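Local coordinates for protein DynE8 (Micromonospora chersina, PDB 4AMM) that contains, in this fragment, the acyltransferase domain of an iterative enediyne polyketide synthase, which probably loads acyl units for polyketide chain building in dynemicin biosynthesis, at residues Ile159-Leu162 with Asp163-Ala167; Gly187-Asp190 with Ala191-Leu195; Gly351-Leu354 with Ser355-Glu359. All coordinates share one frame; numbering follows the deposited sequence.

Overall arrangement
All three interactions are local, each within one continuous run of chain, and they follow one another in series without nesting or crossing. Interaction 1 comes first and closes the C-terminal end of helix 144-165. Interaction 2 starts the next long helix, 191-206, directly after the turn that leaves helix 178-185; its helix packs on helix 144-165, and the nearest atoms of interactions 1 and 2 are about 6 Å apart. Interaction 3 opens helix 353-360, inside the beta-alpha-beta unit that joins strands 344-347 and 365-367 of the parallel sheet. It lies close to the centre of the molecule, its centre about 21 and about 24 Å from those of interactions 1 and 2.

Interaction 1. Residues Ile159-Leu162 with Asp163-Ala167; sequences IRWL and DRLGA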
loop_
_atom_site.group_PDB
_atom_site.type_symbol
_atom_site.label_atom_id
_atom_site.label_comp_id
_atom_site.label_asym_id
_atom_site.label_seq_id
_atom_site.Cartn_x
_atom_site.Cartn_y
_atom_site.Cartn_z
ATOM N N ILE A 159 -2.578 -8.161 -8.210
ATOM C CA ILE A 159 -3.793 -8.930 -8.002
ATOM C C ILE A 159 -3.614 -10.322 -8.642
ATOM O O ILE A 159 -4.073 -11.309 -8.028
ATOM C CB ILE A 159 -4.941 -8.182 -8.634
ATOM C CG1 ILE A 159 -5.242 -6.901 -7.810
ATOM C CG2 ILE A 159 -6.194 -9.080 -8.741
ATOM C CD1 ILE A 159 -6.124 -5.882 -8.543
ATOM N N ARG A 160 -3.005 -10.455 -9.772
ATOM C CA ARG A 160 -2.746 -11.800 -10.384
ATOM C C ARG A 160 -1.880 -12.603 -9.417
ATOM O O ARG A 160 -2.173 -13.856 -9.326
ATOM C CB ARG A 160 -2.028 -11.661 -11.674
ATOM C CG ARG A 160 -3.009 -11.116 -12.789
ATOM C CD ARG A 160 -2.433 -11.308 -14.220
ATOM N NE ARG A 160 -1.093 -10.763 -14.410
ATOM C CZ ARG A 160 -0.762 -9.517 -14.829
ATOM N NH1 ARG A 160 -1.683 -8.621 -14.996
ATOM N NH2 ARG A 160 0.505 -9.177 -15.014
ATOM N N TRP A 161 -0.935 -12.032 -8.687
ATOM C CA TRP A 161 -0.172 -12.825 -7.689
ATOM C C TRP A 161 -1.038 -13.246 -6.563
ATOM O O TRP A 161 -1.001 -14.430 -6.128
ATOM C CB TRP A 161 1.010 -11.931 -7.215
ATOM C CG TRP A 161 1.931 -12.526 -6.146
ATOM C CD1 TRP A 161 2.045 -12.114 -4.882
ATOM C CD2 TRP A 161 2.783 -13.628 -6.344
ATOM N NE1 TRP A 161 2.989 -12.906 -4.235
ATOM C CE2 TRP A 161 3.451 -13.837 -5.119
ATOM C CE3 TRP A 161 3.088 -14.432 -7.438
ATOM C CZ2 TRP A 161 4.417 -14.876 -4.941
ATOM C CZ3 TRP A 161 4.091 -15.479 -7.257
ATOM C CH2 TRP A 161 4.728 -15.637 -6.002
ATOM N N LEU A 162 -1.848 -12.360 -6.021
ATOM C CA LEU A 162 -2.810 -12.778 -4.971
ATOM C C LEU A 162 -3.728 -13.872 -5.482
ATOM O O LEU A 162 -4.050 -14.839 -4.705
ATOM C CB LEU A 162 -3.735 -11.614 -4.467
ATOM C CG LEU A 162 -2.959 -10.442 -3.903
ATOM C CD1 LEU A 162 -3.956 -9.318 -3.580
ATOM C CD2 LEU A 162 -2.183 -10.815 -2.635
ATOM N N ASP A 163 -4.194 -13.770 -6.715
ATOM C CA ASP A 163 -5.068 -14.845 -7.283
ATOM C C ASP A 163 -4.274 -16.175 -7.424
ATOM O O ASP A 163 -4.861 -17.237 -7.015
ATOM C CB ASP A 163 -5.526 -14.460 -8.683
ATOM C CG ASP A 163 -6.499 -13.280 -8.744
ATOM O OD1 ASP A 163 -7.188 -12.977 -7.741
ATOM O OD2 ASP A 163 -6.543 -12.791 -9.934
ATOM N N ARG A 164 -3.033 -16.141 -7.816
ATOM C CA ARG A 164 -2.227 -17.383 -7.944
ATOM C C ARG A 164 -2.115 -17.985 -6.524
ATOM O O ARG A 164 -2.105 -19.232 -6.427
ATOM C CB ARG A 164 -0.857 -17.069 -8.501
ATOM C CG ARG A 164 0.050 -18.303 -8.656
ATOM C CD ARG A 164 1.233 -17.957 -9.467
ATOM N NE ARG A 164 1.935 -19.214 -9.623
ATOM C CZ ARG A 164 2.950 -19.400 -10.405
ATOM N NH1 ARG A 164 3.446 -18.347 -11.068
ATOM N NH2 ARG A 164 3.511 -20.605 -10.493
ATOM N N LEU A 165 -2.026 -17.185 -5.474
ATOM C CA LEU A 165 -1.866 -17.677 -4.097
ATOM C C LEU A 165 -3.154 -18.052 -3.451
ATOM O O LEU A 165 -3.147 -18.600 -2.343
ATOM C CB LEU A 165 -1.156 -16.596 -3.243
ATOM C CG LEU A 165 0.304 -16.294 -3.568
ATOM C CD1 LEU A 165 0.613 -15.042 -2.817
ATOM C CD2 LEU A 165 1.203 -17.389 -3.141
ATOM N N GLY A 166 -4.294 -17.721 -4.063
ATOM C CA GLY A 166 -5.587 -17.922 -3.378
ATOM C C GLY A 166 -5.742 -17.056 -2.142
ATOM O O GLY A 166 -6.348 -17.454 -1.128
ATOM N N ALA A 167 -5.269 -15.825 -2.161
ATOM C CA ALA A 167 -5.342 -14.998 -0.963
ATOM C C ALA A 167 -6.727 -14.654 -0.499
ATOM O O ALA A 167 -7.629 -14.399 -1.325
ATOM C CB ALA A 167 -4.520 -13.672 -1.253
#
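W161 and L165, one helical turn apart, make the main side-chain contact: the CD1 methyl of L165 lies over one face of the indole, 3.8 Å from the centroid of its five-membered ring. This is a CH-pi contact, set off toward the rim of the ring, with L165 CD1 coming to 3.5 Å from W161 NE1. The indole reaches the methyl because CG of W161 is anti to the backbone N (chi1 179°), which swings the ring along the helix toward the following turn. On another side of the helix, L162 CB meets A167 CB at 3.9 Å, and L162 CD2 also touches that methyl.

Backbone bonds of the last turn hold these groups in place. D163 N, R164 N and L165 N donate to the carbonyls of I159, R160 and W161. The helix then stops at G166 in a Schellman motif: G166 has a positive phi of 65°, its N binds D163 O at 3.0 Å, and A167 N binds L162 O at 3.0 Å in an almost straight bond (177°). That second bond brings the A167 methyl back against L162.

Further out, W161 NE1 donates its hydrogen bond to T382 OG1, and M378 also touches the W161 side chain, both on helix 376-387. L162 packs against L385 of that helix and L101 of strand 99-103, whose F103 meets I159, so the end of helix 144-165 lies against both elements.

Interaction 2. Residues Gly187-Asp190 with Ala191-Leu195; sequences GALD and ADDTL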
loop_
_atom_site.group_PDB
_atom_site.type_symbol
_atom_site.label_atom_id
_atom_site.label_comp_id
_atom_site.label_asym_id
_atom_site.label_seq_id
_atom_site.Cartn_x
_atom_site.Cartn_y
_atom_site.Cartn_z
ATOM N N GLY A 187 -14.027 -7.192 -8.054
ATOM C CA GLY A 187 -14.940 -7.717 -9.144
ATOM C C GLY A 187 -15.852 -6.703 -9.779
ATOM O O GLY A 187 -16.734 -7.090 -10.586
ATOM N N ALA A 188 -15.687 -5.387 -9.544
ATOM C CA ALA A 188 -16.579 -4.396 -10.161
ATOM C C ALA A 188 -16.283 -4.132 -11.657
ATOM O O ALA A 188 -17.154 -3.668 -12.433
ATOM C CB ALA A 188 -16.534 -3.100 -9.335
ATOM N N LEU A 189 -15.025 -4.351 -12.061
ATOM C CA LEU A 189 -14.558 -4.133 -13.390
ATOM C C LEU A 189 -13.380 -5.057 -13.703
ATOM O O LEU A 189 -12.486 -5.246 -12.861
ATOM C CB LEU A 189 -14.085 -2.665 -13.492
ATOM C CG LEU A 189 -14.021 -2.132 -14.900
ATOM C CD1 LEU A 189 -15.414 -2.121 -15.591
ATOM C CD2 LEU A 189 -13.476 -0.715 -14.893
ATOM N N ASP A 190 -13.311 -5.592 -14.915
ATOM C CA ASP A 190 -12.240 -6.455 -15.253
ATOM C C ASP A 190 -10.914 -5.746 -15.456
ATOM O O ASP A 190 -10.858 -4.458 -15.577
ATOM C CB ASP A 190 -12.589 -7.434 -16.422
ATOM C CG ASP A 190 -12.512 -6.778 -17.816
ATOM O OD1 ASP A 190 -12.052 -5.615 -17.967
ATOM O OD2 ASP A 190 -12.884 -7.474 -18.817
ATOM N N ALA A 191 -9.826 -6.489 -15.503
ATOM C CA ALA A 191 -8.511 -5.873 -15.611
ATOM C C ALA A 191 -8.355 -5.032 -16.868
ATOM O O ALA A 191 -7.723 -3.976 -16.813
ATOM C CB ALA A 191 -7.378 -6.947 -15.533
ATOM N N ASP A 192 -8.837 -5.485 -18.036
ATOM C CA ASP A 192 -8.586 -4.690 -19.258
ATOM C C ASP A 192 -9.338 -3.368 -19.195
ATOM O O ASP A 192 -8.763 -2.341 -19.571
ATOM C CB ASP A 192 -9.055 -5.450 -20.502
ATOM C CG ASP A 192 -8.161 -6.629 -20.860
ATOM O OD1 ASP A 192 -6.966 -6.756 -20.438
ATOM O OD2 ASP A 192 -8.701 -7.483 -21.620
ATOM N N ASP A 193 -10.584 -3.391 -18.716
ATOM C CA ASP A 193 -11.389 -2.154 -18.590
ATOM C C ASP A 193 -10.747 -1.229 -17.551
ATOM O O ASP A 193 -10.742 -0.002 -17.743
ATOM C CB ASP A 193 -12.841 -2.453 -18.276
ATOM C CG ASP A 193 -13.563 -3.110 -19.447
ATOM O OD1 ASP A 193 -13.076 -3.070 -20.597
ATOM O OD2 ASP A 193 -14.683 -3.559 -19.129
ATOM N N THR A 194 -10.208 -1.787 -16.469
ATOM C CA THR A 194 -9.579 -0.967 -15.425
ATOM C C THR A 194 -8.353 -0.258 -15.951
ATOM O O THR A 194 -8.177 0.929 -15.657
ATOM C CB THR A 194 -9.267 -1.865 -14.254
ATOM O OG1 THR A 194 -10.484 -2.435 -13.749
ATOM C CG2 THR A 194 -8.655 -1.056 -13.094
ATOM N N LEU A 195 -7.497 -0.947 -16.686
ATOM C CA LEU A 195 -6.338 -0.297 -17.282
ATOM C C LEU A 195 -6.776 0.725 -18.301
ATOM O O LEU A 195 -6.167 1.823 -18.302
ATOM C CB LEU A 195 -5.425 -1.390 -17.882
ATOM C CG LEU A 195 -4.204 -0.832 -18.522
ATOM C CD1 LEU A 195 -3.249 -0.152 -17.519
ATOM C CD2 LEU A 195 -3.422 -1.900 -19.314
HETATM O O HOH W 1 -15.199 -5.192 -17.023
HETATM O O HOH W 2 -13.404 -6.240 -21.178
#
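D190 caps helix 191-206 at its N terminus: its OD1 accepts from D193 N at 2.8 Å, close to straight (167°). CG of D190 sits between the backbone N and the carbonyl carbon (chi1 79°), which folds the carboxylate back over the first turn, where OD1 meets the amide nearly in line with its own C-O bond.

The other hydrogen bonds converge on the carbonyl of D190. T194 N donates to D190 O at 2.9 Å, the first helical bond, and T194 OG1 donates to the same oxygen at 2.8 Å from above the carbonyl plane. The polar hydroxyl of a buried threonine is thus turned onto the start of its own helix. S184 of helix 178-185 joins this group, with a hydrogen bond to L189 O and a weak one to T194 OG1.

Apolar contact comes from L189, whose CG rests 3.6 Å from D193 CB, the two side chains crossing at about a right angle. L189 also slides past T194, and outside the segments it touches L296 and W298, while A191 and T194 face helix 144-165 through L156 and I152.

The capping geometry leaves D190 OD1 and D193 OD2, probably both negative, 3.5 Å apart, an approach that two waters probably ease. One water accepts from D190 N and donates to D193 OD2; the other donates to D190 OD2 at 2.7 Å and to D193 OD1.

Interaction 3. Residues Gly351-Leu354 with Ser355-Glu359; sequences GRML and SALAE
R352 and E359 are joined across two turns by a salt bridge, R352 NH2 donating to E359 OE1 at 2.9 Å. The bond is bent (138°). OE1 is approached from well above the carboxylate plane, although it lies near the plane of the guanidinium, at its edge; the two planes stand 63° apart. A water adds a second link, accepting from R352 NH2 at 2.9 Å and making a weak bond to E359 OE2. The arginine folds forward through its chi1 of 69° and a bend at chi3, which carries the guanidinium over the first turn, with one face turned to A356 N and NH1 near the A356 methyl.

R352 is also the N-cap residue, and its carbonyl receives the first helical bond, from A356 N at 3.0 Å. In the conformer described, S355 OG also stands 3.0 Å from R352 O, but its hydroxyl is satisfied elsewhere and could use its proton there. The next amides are satisfied in regular helical fashion: L357 N donates to M353 O and A358 N to L354 O. At the helix start, the amides of L354 and S355 go instead to the two carboxylate oxygens of E347, on strand 344-347. G351 is held by its O to S367 OG and by its N to D369 OD1.

On the apolar side, L354 CD2 meets L357 CD1 at 3.7 Å. Both leucines also touch H175, within the putative nucleophile elbow (GxSxG), and L354 and A358 reach L102 of strand 99-103.

The carboxylate of E347 therefore serves the opening amides, where the helix dipole would be expected to favour a negative charge, while the R352-E359 pair adds a partly water-bridged ionic clasp along the exposed side of this beta-alpha-beta helix.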
loop_
_atom_site.group_PDB
_atom_site.type_symbol
_atom_site.label_atom_id
_atom_site.label_comp_id
_atom_site.label_asym_id
_atom_site.label_seq_id
_atom_site.Cartn_x
_atom_site.Cartn_y
_atom_site.Cartn_z
ATOM N N GLY A 351 5.958 0.164 -5.392
ATOM C CA GLY A 351 6.507 1.009 -4.343
ATOM C C GLY A 351 5.906 0.668 -2.984
ATOM O O GLY A 351 5.243 -0.356 -2.822
ATOM N N ARG A 352 6.115 1.528 -2.014
ATOM C CA ARG A 352 5.589 1.352 -0.660
ATOM C C ARG A 352 4.964 2.600 -0.065
ATOM O O ARG A 352 4.971 2.785 1.166
ATOM C CB ARG A 352 6.592 0.664 0.304
ATOM C CG ARG A 352 7.752 1.529 0.605
ATOM C CD ARG A 352 8.707 0.795 1.643
ATOM N NE ARG A 352 7.962 0.520 2.890
ATOM C CZ ARG A 352 7.764 1.410 3.868
ATOM N NH1 ARG A 352 8.320 2.634 3.806
ATOM N NH2 ARG A 352 7.048 1.043 4.943
ATOM N N MET A 353 4.359 3.403 -0.952
ATOM C CA MET A 353 3.692 4.673 -0.529
ATOM C C MET A 353 2.737 4.451 0.576
ATOM O O MET A 353 2.755 5.159 1.588
ATOM C CB MET A 353 2.909 5.280 -1.727
ATOM C CG MET A 353 1.872 6.352 -1.358
ATOM S SD MET A 353 0.854 6.845 -2.822
ATOM C CE MET A 353 0.070 8.189 -1.990
ATOM N N LEU A 354 1.834 3.458 0.399
ATOM C CA LEU A 354 0.796 3.300 1.360
ATOM C C LEU A 354 1.148 2.564 2.608
ATOM O O LEU A 354 0.522 2.736 3.656
ATOM C CB LEU A 354 -0.526 2.625 0.814
ATOM C CG LEU A 354 -1.171 3.363 -0.280
ATOM C CD1 LEU A 354 -2.563 2.661 -0.548
ATOM C CD2 LEU A 354 -1.505 4.799 0.217
ATOM N N SER A 355 2.131 1.681 2.496
ATOM C CA SER A 355 2.590 1.037 3.709
ATOM C C SER A 355 3.272 2.089 4.616
ATOM O O SER A 355 3.069 2.048 5.772
ATOM C CB SER A 355 3.509 -0.166 3.471
ATOM O OG SER A 355 4.499 0.160 2.530
ATOM N N ALA A 356 4.008 3.017 3.992
ATOM C CA ALA A 356 4.577 4.137 4.784
ATOM C C ALA A 356 3.423 4.962 5.437
ATOM O O ALA A 356 3.485 5.288 6.608
ATOM C CB ALA A 356 5.373 5.018 3.870
ATOM N N LEU A 357 2.374 5.304 4.630
ATOM C CA LEU A 357 1.241 6.074 5.253
ATOM C C LEU A 357 0.538 5.284 6.373
ATOM O O LEU A 357 0.152 5.785 7.383
ATOM C CB LEU A 357 0.172 6.493 4.242
ATOM C CG LEU A 357 0.604 7.418 3.181
ATOM C CD1 LEU A 357 -0.484 7.762 2.178
ATOM C CD2 LEU A 357 1.220 8.705 3.670
ATOM N N ALA A 358 0.368 3.946 6.184
ATOM C CA ALA A 358 -0.254 3.122 7.200
ATOM C C ALA A 358 0.577 2.988 8.465
ATOM O O ALA A 358 0.083 3.013 9.538
ATOM C CB ALA A 358 -0.592 1.733 6.616
ATOM N N GLU A 359 1.891 2.835 8.260
ATOM C CA GLU A 359 2.794 2.821 9.404
ATOM C C GLU A 359 2.716 4.171 10.168
ATOM O O GLU A 359 2.730 4.181 11.413
ATOM C CB GLU A 359 4.215 2.537 8.973
ATOM C CG GLU A 359 4.473 1.073 8.596
ATOM C CD GLU A 359 6.015 0.785 8.319
ATOM O OE1 GLU A 359 6.751 1.664 7.741
ATOM O OE2 GLU A 359 6.457 -0.329 8.707
HETATM O O HOH W 3 6.668 -1.587 6.020
#